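PDB 1GU2: cytochrome c'' from Methylophilus methylotrophus, which binds one covalently attached heme c and probably carries electrons, its iron held by two histidines in the oxidized state. Local coordinates for residues C52-V60 against I70-N78; A25-F35 against E108-T118. All blocks are in the same frame, centred on the assembly; numbering follows the deposited sequence.

Contact 1: C52-V60 against I70-N78; sequences CHTNNPANV and IPPLAPRVN. With HEC (heme c), chain C.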
loop_
_atom_site.group_PDB
_atom_site.type_symbol
_atom_site.label_atom_id
_atom_site.label_comp_id
_atom_site.label_asym_id
_atom_site.label_seq_id
_atom_site.Cartn_x
_atom_site.Cartn_y
_atom_site.Cartn_z
ATOM N N CYS A 52 0.083 -9.217 -7.427
ATOM C CA CYS A 52 -0.721 -8.477 -8.386
ATOM C C CYS A 52 -0.064 -7.172 -8.785
ATOM O O CYS A 52 -0.187 -6.730 -9.925
ATOM C CB CYS A 52 -2.114 -8.195 -7.804
ATOM S SG CYS A 52 -3.033 -9.724 -7.575
ATOM N N HIS A 53 0.633 -6.503 -7.877
ATOM C CA HIS A 53 1.146 -5.142 -8.160
ATOM C C HIS A 53 2.570 -5.166 -8.656
ATOM O O HIS A 53 3.141 -4.104 -8.949
ATOM C CB HIS A 53 0.993 -4.279 -6.886
ATOM C CG HIS A 53 -0.443 -4.030 -6.545
ATOM N ND1 HIS A 53 -1.274 -3.250 -7.316
ATOM C CD2 HIS A 53 -1.220 -4.399 -5.523
ATOM C CE1 HIS A 53 -2.496 -3.173 -6.763
ATOM N NE2 HIS A 53 -2.495 -3.879 -5.661
ATOM N N THR A 54 3.181 -6.365 -8.782
ATOM C CA THR A 54 4.590 -6.610 -9.106
ATOM C C THR A 54 5.438 -6.190 -7.924
ATOM O O THR A 54 4.967 -5.604 -6.940
ATOM C CB THR A 54 5.068 -5.998 -10.442
ATOM O OG1 THR A 54 5.417 -4.620 -10.278
ATOM C CG2 THR A 54 4.061 -5.985 -11.532
ATOM N N ASN A 55 6.752 -6.479 -8.028
ATOM C CA ASN A 55 7.634 -6.068 -6.931
ATOM C C ASN A 55 8.124 -4.647 -6.967
ATOM O O ASN A 55 8.988 -4.168 -6.229
ATOM C CB ASN A 55 8.897 -6.981 -6.784
ATOM C CG ASN A 55 9.785 -6.905 -7.980
ATOM O OD1 ASN A 55 9.716 -5.998 -8.804
ATOM N ND2 ASN A 55 10.657 -7.918 -8.110
ATOM N N ASN A 56 7.664 -3.807 -7.784
ATOM C CA ASN A 56 7.805 -2.388 -8.037
ATOM C C ASN A 56 6.429 -1.730 -8.251
ATOM O O ASN A 56 5.828 -1.852 -9.324
ATOM C CB ASN A 56 8.747 -2.158 -9.235
ATOM C CG ASN A 56 9.217 -0.736 -9.384
ATOM O OD1 ASN A 56 10.140 -0.366 -10.141
ATOM N ND2 ASN A 56 8.614 0.146 -8.647
ATOM N N PRO A 57 6.000 -0.940 -7.271
ATOM C CA PRO A 57 4.686 -0.270 -7.404
ATOM C C PRO A 57 4.613 0.870 -8.386
ATOM O O PRO A 57 3.547 1.439 -8.652
ATOM C CB PRO A 57 4.453 0.198 -5.965
ATOM C CG PRO A 57 5.812 0.448 -5.413
ATOM C CD PRO A 57 6.656 -0.633 -5.990
ATOM N N ALA A 58 5.692 1.266 -9.069
ATOM C CA ALA A 58 5.784 2.171 -10.167
ATOM C C ALA A 58 5.425 1.467 -11.473
ATOM O O ALA A 58 5.215 2.168 -12.484
ATOM C CB ALA A 58 7.180 2.777 -10.238
ATOM N N ASN A 59 5.316 0.141 -11.497
ATOM C CA ASN A 59 4.962 -0.587 -12.711
ATOM C C ASN A 59 3.465 -0.882 -12.814
ATOM O O ASN A 59 2.730 -0.845 -11.831
ATOM C CB ASN A 59 5.669 -1.979 -12.843
ATOM C CG ASN A 59 7.025 -1.720 -13.453
ATOM O OD1 ASN A 59 7.544 -1.766 -14.528
ATOM N ND2 ASN A 59 7.810 -1.367 -12.491
ATOM N N VAL A 60 3.018 -1.228 -14.010
ATOM C CA VAL A 60 1.663 -1.727 -14.222
ATOM C C VAL A 60 1.587 -3.143 -13.704
ATOM O O VAL A 60 2.426 -3.979 -14.002
ATOM C CB VAL A 60 1.346 -1.632 -15.715
ATOM C CG1 VAL A 60 0.074 -2.376 -16.017
ATOM C CG2 VAL A 60 1.230 -0.175 -16.160
ATOM N N ILE A 70 -3.562 -3.543 -13.924
ATOM C CA ILE A 70 -3.781 -2.616 -12.822
ATOM C C ILE A 70 -2.857 -1.410 -12.940
ATOM O O ILE A 70 -1.650 -1.586 -12.997
ATOM C CB ILE A 70 -3.552 -3.290 -11.471
ATOM C CG1 ILE A 70 -4.310 -4.611 -11.292
ATOM C CG2 ILE A 70 -3.953 -2.340 -10.366
ATOM C CD1 ILE A 70 -3.798 -5.403 -10.119
ATOM N N PRO A 71 -3.353 -0.177 -13.002
ATOM C CA PRO A 71 -2.432 0.956 -13.073
ATOM C C PRO A 71 -1.457 0.975 -11.899
ATOM O O PRO A 71 -1.721 0.447 -10.792
ATOM C CB PRO A 71 -3.401 2.143 -13.026
ATOM C CG PRO A 71 -4.660 1.622 -13.679
ATOM C CD PRO A 71 -4.764 0.192 -13.101
ATOM N N PRO A 72 -0.307 1.643 -12.054
ATOM C CA PRO A 72 0.660 1.689 -10.961
ATOM C C PRO A 72 0.070 2.288 -9.682
ATOM O O PRO A 72 -0.864 3.121 -9.721
ATOM C CB PRO A 72 1.748 2.604 -11.528
ATOM C CG PRO A 72 1.629 2.454 -13.033
ATOM C CD PRO A 72 0.147 2.343 -13.259
ATOM N N LEU A 73 0.647 1.890 -8.539
ATOM C CA LEU A 73 0.311 2.451 -7.241
ATOM C C LEU A 73 1.103 3.701 -6.838
ATOM O O LEU A 73 0.595 4.526 -6.081
ATOM C CB LEU A 73 0.515 1.396 -6.161
ATOM C CG LEU A 73 -0.349 0.117 -6.284
ATOM C CD1 LEU A 73 -0.158 -0.765 -5.055
ATOM C CD2 LEU A 73 -1.824 0.467 -6.508
ATOM N N ALA A 74 2.341 3.851 -7.351
ATOM C CA ALA A 74 3.179 4.959 -6.922
ATOM C C ALA A 74 2.658 6.288 -7.432
ATOM O O ALA A 74 2.500 6.462 -8.647
ATOM C CB ALA A 74 4.597 4.727 -7.418
ATOM N N PRO A 75 2.330 7.240 -6.562
ATOM C CA PRO A 75 1.650 8.478 -7.019
ATOM C C PRO A 75 2.510 9.448 -7.800
ATOM O O PRO A 75 1.957 10.284 -8.514
ATOM C CB PRO A 75 1.113 9.100 -5.724
ATOM C CG PRO A 75 2.031 8.585 -4.680
ATOM C CD PRO A 75 2.381 7.159 -5.099
ATOM N N ARG A 76 3.830 9.309 -7.764
ATOM C CA ARG A 76 4.658 10.140 -8.675
ATOM C C ARG A 76 4.526 9.659 -10.114
ATOM O O ARG A 76 4.672 10.442 -11.050
ATOM C CB ARG A 76 6.098 10.190 -8.165
ATOM C CG ARG A 76 7.013 11.030 -9.051
ATOM C CD ARG A 76 6.646 12.471 -9.165
ATOM N NE ARG A 76 6.691 13.296 -7.963
ATOM C CZ ARG A 76 5.933 14.389 -7.763
ATOM N NH1 ARG A 76 6.028 15.095 -6.638
ATOM N NH2 ARG A 76 5.045 14.854 -8.644
ATOM N N VAL A 77 4.236 8.368 -10.304
ATOM C CA VAL A 77 4.105 7.783 -11.622
ATOM C C VAL A 77 2.676 7.845 -12.099
ATOM O O VAL A 77 2.422 8.260 -13.237
ATOM C CB VAL A 77 4.595 6.341 -11.589
ATOM C CG1 VAL A 77 4.394 5.623 -12.919
ATOM C CG2 VAL A 77 6.069 6.434 -11.197
ATOM N N ASN A 78 1.741 7.455 -11.252
ATOM C CA ASN A 78 0.320 7.565 -11.554
ATOM C C ASN A 78 -0.280 8.607 -10.636
ATOM O O ASN A 78 -0.668 8.290 -9.508
ATOM C CB ASN A 78 -0.336 6.180 -11.345
ATOM C CG ASN A 78 -1.832 6.210 -11.590
ATOM O OD1 ASN A 78 -2.419 7.225 -12.003
ATOM N ND2 ASN A 78 -2.474 5.098 -11.333
HETATM FE FE HEC C . -4.104 -3.995 -4.446
HETATM C CHA HEC C . -5.800 -1.360 -5.826
HETATM C CHB HEC C . -2.548 -1.846 -2.301
HETATM C CHC HEC C . -2.802 -6.687 -2.754
HETATM C CHD HEC C . -5.396 -6.083 -6.842
HETATM N NA HEC C . -4.107 -2.011 -4.162
HETATM C C1A HEC C . -4.894 -1.054 -4.827
HETATM C C2A HEC C . -4.623 0.252 -4.294
HETATM C C3A HEC C . -3.680 0.122 -3.346
HETATM C C4A HEC C . -3.385 -1.286 -3.232
HETATM C CMA HEC C . -3.037 1.230 -2.474
HETATM C CAA HEC C . -5.309 1.548 -4.761
HETATM C CBA HEC C . -6.551 1.892 -3.918
HETATM C CGA HEC C . -7.226 3.134 -4.388
HETATM O O1A HEC C . -8.465 3.226 -4.247
HETATM O O2A HEC C . -6.573 4.055 -4.906
HETATM N NB HEC C . -2.925 -4.212 -2.835
HETATM C C1B HEC C . -2.400 -3.216 -2.060
HETATM C C2B HEC C . -1.699 -3.801 -0.925
HETATM C C3B HEC C . -1.796 -5.156 -1.039
HETATM C C4B HEC C . -2.541 -5.407 -2.252
HETATM C CMB HEC C . -0.994 -3.016 0.195
HETATM C CAB HEC C . -1.225 -6.265 -0.125
HETATM C CBB HEC C . -1.755 -6.144 1.302
HETATM N NC HEC C . -4.092 -5.975 -4.748
HETATM C C1C HEC C . -3.462 -6.930 -3.948
HETATM C C2C HEC C . -3.570 -8.230 -4.576
HETATM C C3C HEC C . -4.276 -8.067 -5.734
HETATM C C4C HEC C . -4.611 -6.674 -5.840
HETATM C CMC HEC C . -2.908 -9.488 -3.978
HETATM C CAC HEC C . -4.604 -9.076 -6.835
HETATM C CBC HEC C . -5.392 -10.280 -6.329
HETATM N ND HEC C . -5.329 -3.763 -6.000
HETATM C C1D HEC C . -5.785 -4.765 -6.868
HETATM C C2D HEC C . -6.808 -4.238 -7.731
HETATM C C3D HEC C . -7.059 -2.957 -7.326
HETATM C C4D HEC C . -6.054 -2.621 -6.341
HETATM C CMD HEC C . -7.510 -5.013 -8.860
HETATM C CAD HEC C . -8.238 -2.070 -7.801
HETATM C CBD HEC C . -8.023 -1.492 -9.223
HETATM C CGD HEC C . -7.310 -0.156 -9.242
HETATM O O1D HEC C . -6.713 0.241 -10.285
HETATM O O2D HEC C . -7.343 0.567 -8.212
HETATM O O HOH W 1 -0.472 -2.063 -9.774
#
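Leu73 lies against the imidazole of His53, the proximal ligand of heme c, and the two side chains cross at about a right angle. The methyl CD1 sits over one face of the ring, 3.5 Å from its centroid and 11° off the normal, a CH-pi contact. CG of Leu73 lies anti to its own carbonyl carbon (chi1 -61°), and the leucine forks between two flat groups: CD1 meets the imidazole, whereas CD2 reaches the porphyrin, 3.6 Å from heme C2A. Ile70 approaches the same ring obliquely through CG2, and its other branch carries CD1 to the heme meso carbon CHD and to CB of Cys52, whose SG is bonded to heme CAC.

The imidazole is gripped at both nitrogens. NE2 of His53 binds the iron at 2.0 Å, and ND1 donates to a water 2.8 Å away, in the plane of the ring, which is placed to donate to Pro71 O among other acceptors. The turn from Asn56 to Asn59 is fastened by the carbonyl of Pro57. Ala74 N donates to Pro57 O over 3.0 Å, coming from well above the carbonyl plane, and Leu73 N adds a weak, bent bond to the same oxygen. Beside it Val77 CG2 packs on Ala58 CB at 3.9 Å, while Pro72 rests its ring against the carbonyl oxygens of the turn. Asn78 ND2 reaches back to Pro72 O, holding the 70-78 loop in shape.

His95 completes the iron site. With metal, water and Leu73 all engaged, the proximal ring has little freedom to rotate, and the ND1-H bond to water would be expected to make the imidazole a stronger donor to the iron.

Contact 2: A25-F35 against E108-T118; sequences APSITDGKIFF and EKANFIAYLLT. With HEC (heme c), chain C.
Tyr115 fits as a knob into the hole formed by Ile28, Gly31, Lys32 and Phe35. Lys32 CB stands over the face of its ring, 4.0 Å from the centroid. Next to it Phe35 and Phe112 have nearly parallel planes, 26° apart, but barely overlap; Phe35 CD1 meets Phe112 CE2 at 3.4 Å. The heme methyl CMB sits over one face of Phe112, toward its rim, and touches Phe34, against which Glu108 also packs, its CB over one face and its carboxylate turned 51° from the ring plane.

Gly31 has no side chain: its CA comes within 3.6 Å of Asn111 O, and the helix axes approach to 7.3 Å. Asn111 secures the start of helix 28-36, its OD1 accepting from Ser27 N at 2.8 Å in a nearly straight bond (172°), while ND2 reaches Asp30 OD1 through a water. Ser27 OG, in turn, caps the helix by accepting from Asp30 N. Farther out, Tyr23 also donates to Asn111 OD1, and Glu119 bonds the Tyr115 hydroxyl. A near-perpendicular crossing of the fold's first helix, here 28-36 after the extra helix 2-19, with its last, 106-118, is characteristic of the cytochrome c fold.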
loop_
_atom_site.group_PDB
_atom_site.type_symbol
_atom_site.label_atom_id
_atom_site.label_comp_id
_atom_site.label_asym_id
_atom_site.label_seq_id
_atom_site.Cartn_x
_atom_site.Cartn_y
_atom_site.Cartn_z
ATOM N N ALA A 25 7.516 6.952 13.802
ATOM C CA ALA A 25 7.715 7.485 12.459
ATOM C C ALA A 25 7.682 6.344 11.481
ATOM O O ALA A 25 7.995 5.212 11.810
ATOM C CB ALA A 25 9.051 8.218 12.410
ATOM N N PRO A 26 7.312 6.634 10.246
ATOM C CA PRO A 26 7.304 5.572 9.218
ATOM C C PRO A 26 8.642 4.916 8.941
ATOM O O PRO A 26 9.712 5.548 8.967
ATOM C CB PRO A 26 6.890 6.324 7.949
ATOM C CG PRO A 26 6.292 7.586 8.361
ATOM C CD PRO A 26 6.784 7.907 9.755
ATOM N N SER A 27 8.589 3.643 8.595
ATOM C CA SER A 27 9.711 2.874 8.123
ATOM C C SER A 27 9.468 2.421 6.694
ATOM O O SER A 27 8.603 1.559 6.485
ATOM C CB SER A 27 9.858 1.598 8.964
ATOM O OG SER A 27 10.821 0.743 8.369
ATOM N N ILE A 28 10.216 3.007 5.774
ATOM C CA ILE A 28 10.045 2.542 4.409
ATOM C C ILE A 28 10.559 1.122 4.198
ATOM O O ILE A 28 10.018 0.420 3.332
ATOM C CB ILE A 28 10.716 3.543 3.484
ATOM C CG1 ILE A 28 9.633 4.659 3.383
ATOM C CG2 ILE A 28 11.166 3.152 2.117
ATOM C CD1 ILE A 28 10.409 5.903 3.252
ATOM N N THR A 29 11.532 0.681 4.959
ATOM C CA THR A 29 11.961 -0.708 4.937
ATOM C C THR A 29 10.819 -1.647 5.300
ATOM O O THR A 29 10.566 -2.687 4.647
ATOM C CB THR A 29 13.162 -0.912 5.883
ATOM O OG1 THR A 29 14.285 -0.162 5.434
ATOM C CG2 THR A 29 13.624 -2.371 5.806
ATOM N N ASP A 30 10.118 -1.290 6.390
ATOM C CA ASP A 30 8.996 -2.154 6.770
ATOM C C ASP A 30 7.877 -2.084 5.770
ATOM O O ASP A 30 7.202 -3.097 5.545
ATOM C CB ASP A 30 8.513 -1.772 8.171
ATOM C CG ASP A 30 9.480 -2.169 9.289
ATOM O OD1 ASP A 30 9.298 -1.569 10.381
ATOM O OD2 ASP A 30 10.356 -3.027 9.086
ATOM N N GLY A 31 7.636 -0.946 5.168
ATOM C CA GLY A 31 6.596 -0.864 4.123
ATOM C C GLY A 31 6.930 -1.735 2.929
ATOM O O GLY A 31 6.029 -2.400 2.404
ATOM N N LYS A 32 8.192 -1.761 2.501
ATOM C CA LYS A 32 8.611 -2.611 1.421
ATOM C C LYS A 32 8.498 -4.101 1.785
ATOM O O LYS A 32 8.049 -4.943 0.992
ATOM C CB LYS A 32 10.068 -2.240 1.005
ATOM C CG LYS A 32 10.570 -3.051 -0.157
ATOM C CD LYS A 32 11.990 -2.662 -0.545
ATOM C CE LYS A 32 12.363 -3.217 -1.899
ATOM N NZ LYS A 32 13.501 -2.467 -2.470
ATOM N N ILE A 33 8.893 -4.463 3.021
ATOM C CA ILE A 33 8.748 -5.854 3.447
ATOM C C ILE A 33 7.292 -6.244 3.461
ATOM O O ILE A 33 6.977 -7.354 2.997
ATOM C CB ILE A 33 9.398 -6.043 4.820
ATOM C CG1 ILE A 33 10.914 -5.970 4.768
ATOM C CG2 ILE A 33 8.918 -7.356 5.460
ATOM C CD1 ILE A 33 11.606 -5.844 6.104
ATOM N N PHE A 34 6.409 -5.394 3.940
ATOM C CA PHE A 34 4.982 -5.664 3.972
ATOM C C PHE A 34 4.472 -5.921 2.554
ATOM O O PHE A 34 3.694 -6.833 2.302
ATOM C CB PHE A 34 4.294 -4.467 4.608
ATOM C CG PHE A 34 2.789 -4.403 4.464
ATOM C CD1 PHE A 34 2.237 -3.621 3.441
ATOM C CD2 PHE A 34 1.962 -5.096 5.334
ATOM C CE1 PHE A 34 0.871 -3.491 3.308
ATOM C CE2 PHE A 34 0.580 -4.968 5.201
ATOM C CZ PHE A 34 0.083 -4.191 4.178
ATOM N N PHE A 35 4.902 -5.134 1.577
ATOM C CA PHE A 35 4.445 -5.229 0.179
ATOM C C PHE A 35 4.858 -6.531 -0.482
ATOM O O PHE A 35 4.103 -7.056 -1.302
ATOM C CB PHE A 35 4.994 -4.010 -0.574
ATOM C CG PHE A 35 4.588 -3.889 -2.017
ATOM C CD1 PHE A 35 3.264 -3.644 -2.393
ATOM C CD2 PHE A 35 5.533 -4.030 -3.030
ATOM C CE1 PHE A 35 2.895 -3.554 -3.733
ATOM C CE2 PHE A 35 5.194 -3.924 -4.378
ATOM C CZ PHE A 35 3.865 -3.688 -4.719
ATOM N N GLU A 108 0.943 -0.011 9.324
ATOM C CA GLU A 108 1.128 -0.616 8.052
ATOM C C GLU A 108 0.790 0.374 6.949
ATOM O O GLU A 108 1.515 0.444 5.952
ATOM C CB GLU A 108 0.268 -1.903 7.904
ATOM C CG GLU A 108 0.749 -3.062 8.716
ATOM C CD GLU A 108 -0.169 -4.267 8.670
ATOM O OE1 GLU A 108 -1.411 -4.087 8.538
ATOM O OE2 GLU A 108 0.377 -5.411 8.748
ATOM N N LYS A 109 -0.278 1.143 7.092
ATOM C CA LYS A 109 -0.665 2.107 6.050
ATOM C C LYS A 109 0.338 3.237 5.953
ATOM O O LYS A 109 0.746 3.642 4.869
ATOM C CB LYS A 109 -2.084 2.647 6.342
ATOM C CG LYS A 109 -3.192 1.610 6.238
ATOM C CD LYS A 109 -4.568 2.255 6.494
ATOM C CE LYS A 109 -5.613 1.163 6.425
ATOM N NZ LYS A 109 -6.959 1.696 6.764
ATOM N N ALA A 110 0.787 3.781 7.096
ATOM C CA ALA A 110 1.797 4.818 7.062
ATOM C C ALA A 110 3.080 4.331 6.414
ATOM O O ALA A 110 3.685 5.001 5.565
ATOM C CB ALA A 110 2.069 5.287 8.478
ATOM N N ASN A 111 3.566 3.141 6.799
ATOM C CA ASN A 111 4.801 2.618 6.272
ATOM C C ASN A 111 4.679 2.335 4.773
ATOM O O ASN A 111 5.610 2.601 4.001
ATOM C CB ASN A 111 5.203 1.293 6.971
ATOM C CG ASN A 111 5.684 1.445 8.396
ATOM O OD1 ASN A 111 5.999 2.554 8.843
ATOM N ND2 ASN A 111 5.766 0.320 9.095
ATOM N N PHE A 112 3.535 1.790 4.354
ATOM C CA PHE A 112 3.343 1.454 2.957
ATOM C C PHE A 112 3.254 2.698 2.078
ATOM O O PHE A 112 3.873 2.734 1.025
ATOM C CB PHE A 112 2.100 0.569 2.807
ATOM C CG PHE A 112 1.825 0.273 1.342
ATOM C CD1 PHE A 112 0.700 0.767 0.720
ATOM C CD2 PHE A 112 2.733 -0.500 0.640
ATOM C CE1 PHE A 112 0.461 0.494 -0.615
ATOM C CE2 PHE A 112 2.543 -0.754 -0.687
ATOM C CZ PHE A 112 1.409 -0.252 -1.288
ATOM N N ILE A 113 2.492 3.714 2.495
ATOM C CA ILE A 113 2.375 4.913 1.678
ATOM C C ILE A 113 3.699 5.649 1.648
ATOM O O ILE A 113 4.109 6.159 0.591
ATOM C CB ILE A 113 1.173 5.784 2.106
ATOM C CG1 ILE A 113 -0.153 5.019 2.038
ATOM C CG2 ILE A 113 1.162 7.059 1.279
ATOM C CD1 ILE A 113 -1.353 5.760 2.599
ATOM N N ALA A 114 4.448 5.665 2.736
ATOM C CA ALA A 114 5.766 6.276 2.750
ATOM C C ALA A 114 6.648 5.538 1.782
ATOM O O ALA A 114 7.388 6.133 1.006
ATOM C CB ALA A 114 6.347 6.248 4.155
ATOM N N TYR A 115 6.580 4.213 1.762
ATOM C CA TYR A 115 7.355 3.425 0.763
ATOM C C TYR A 115 6.941 3.804 -0.650
ATOM O O TYR A 115 7.770 4.010 -1.560
ATOM C CB TYR A 115 7.170 1.918 1.077
ATOM C CG TYR A 115 7.577 1.058 -0.105
ATOM C CD1 TYR A 115 8.888 1.066 -0.552
ATOM C CD2 TYR A 115 6.664 0.263 -0.791
ATOM C CE1 TYR A 115 9.235 0.264 -1.648
ATOM C CE2 TYR A 115 6.984 -0.539 -1.885
ATOM C CZ TYR A 115 8.302 -0.511 -2.274
ATOM O OH TYR A 115 8.678 -1.233 -3.367
ATOM N N LEU A 116 5.640 3.927 -0.938
ATOM C CA LEU A 116 5.178 4.354 -2.277
ATOM C C LEU A 116 5.795 5.694 -2.693
ATOM O O LEU A 116 6.074 5.855 -3.917
ATOM C CB LEU A 116 3.679 4.474 -2.328
ATOM C CG LEU A 116 2.839 3.203 -2.271
ATOM C CD1 LEU A 116 1.361 3.560 -2.416
ATOM C CD2 LEU A 116 3.211 2.194 -3.327
ATOM N N LEU A 117 5.996 6.627 -1.781
ATOM C CA LEU A 117 6.584 7.945 -2.088
ATOM C C LEU A 117 8.015 7.790 -2.584
ATOM O O LEU A 117 8.535 8.696 -3.239
ATOM C CB LEU A 117 6.569 8.888 -0.883
ATOM C CG LEU A 117 5.210 9.342 -0.365
ATOM C CD1 LEU A 117 5.324 10.186 0.892
ATOM C CD2 LEU A 117 4.446 10.066 -1.452
ATOM N N THR A 118 8.674 6.687 -2.291
ATOM C CA THR A 118 10.060 6.526 -2.630
ATOM C C THR A 118 10.290 5.771 -3.953
ATOM O O THR A 118 11.423 5.737 -4.432
ATOM C CB THR A 118 10.875 5.722 -1.583
ATOM O OG1 THR A 118 10.463 4.334 -1.543
ATOM C CG2 THR A 118 10.700 6.399 -0.267
HETATM FE FE HEC C . -4.104 -3.995 -4.446
HETATM C CHA HEC C . -5.800 -1.360 -5.826
HETATM C CHB HEC C . -2.548 -1.846 -2.301
HETATM C CHC HEC C . -2.802 -6.687 -2.754
HETATM C CHD HEC C . -5.396 -6.083 -6.842
HETATM N NA HEC C . -4.107 -2.011 -4.162
HETATM C C1A HEC C . -4.894 -1.054 -4.827
HETATM C C2A HEC C . -4.623 0.252 -4.294
HETATM C C3A HEC C . -3.680 0.122 -3.346
HETATM C C4A HEC C . -3.385 -1.286 -3.232
HETATM C CMA HEC C . -3.037 1.230 -2.474
HETATM C CAA HEC C . -5.309 1.548 -4.761
HETATM C CBA HEC C . -6.551 1.892 -3.918
HETATM C CGA HEC C . -7.226 3.134 -4.388
HETATM O O1A HEC C . -8.465 3.226 -4.247
HETATM O O2A HEC C . -6.573 4.055 -4.906
HETATM N NB HEC C . -2.925 -4.212 -2.835
HETATM C C1B HEC C . -2.400 -3.216 -2.060
HETATM C C2B HEC C . -1.699 -3.801 -0.925
HETATM C C3B HEC C . -1.796 -5.156 -1.039
HETATM C C4B HEC C . -2.541 -5.407 -2.252
HETATM C CMB HEC C . -0.994 -3.016 0.195
HETATM C CAB HEC C . -1.225 -6.265 -0.125
HETATM C CBB HEC C . -1.755 -6.144 1.302
HETATM N NC HEC C . -4.092 -5.975 -4.748
HETATM C C1C HEC C . -3.462 -6.930 -3.948
HETATM C C2C HEC C . -3.570 -8.230 -4.576
HETATM C C3C HEC C . -4.276 -8.067 -5.734
HETATM C C4C HEC C . -4.611 -6.674 -5.840
HETATM C CMC HEC C . -2.908 -9.488 -3.978
HETATM C CAC HEC C . -4.604 -9.076 -6.835
HETATM C CBC HEC C . -5.392 -10.280 -6.329
HETATM N ND HEC C . -5.329 -3.763 -6.000
HETATM C C1D HEC C . -5.785 -4.765 -6.868
HETATM C C2D HEC C . -6.808 -4.238 -7.731
HETATM C C3D HEC C . -7.059 -2.957 -7.326
HETATM C C4D HEC C . -6.054 -2.621 -6.341
HETATM C CMD HEC C . -7.510 -5.013 -8.860
HETATM C CAD HEC C . -8.238 -2.070 -7.801
HETATM C CBD HEC C . -8.023 -1.492 -9.223
HETATM C CGD HEC C . -7.310 -0.156 -9.242
HETATM O O1D HEC C . -6.713 0.241 -10.285
HETATM O O2D HEC C . -7.343 0.567 -8.212
HETATM O O HOH W 2 4.774 -2.139 7.844
HETATM O O HOH W 3 7.521 0.160 11.418
#

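In the fold
After helix 2-19, the chain enters contact 2 at residues 25-35, and the contact is closed only when residues 108-118 come back to it, 72 residues later. Contact 1 is nested wholly inside this loop: residues 52-60 leave the short heme-binding helix 49-53, and after the hairpin of strands 61-62 and 69-70 the chain returns as 70-78, closing a much smaller loop. Helix 85-100, which brings His95, follows before helix 106-118. The two contacts abut where Pro57 packs on Tyr115 and Leu116, and where Phe35 touches His53. Both also reach the heme, joining the helix pair to the loops around the proximal ligand.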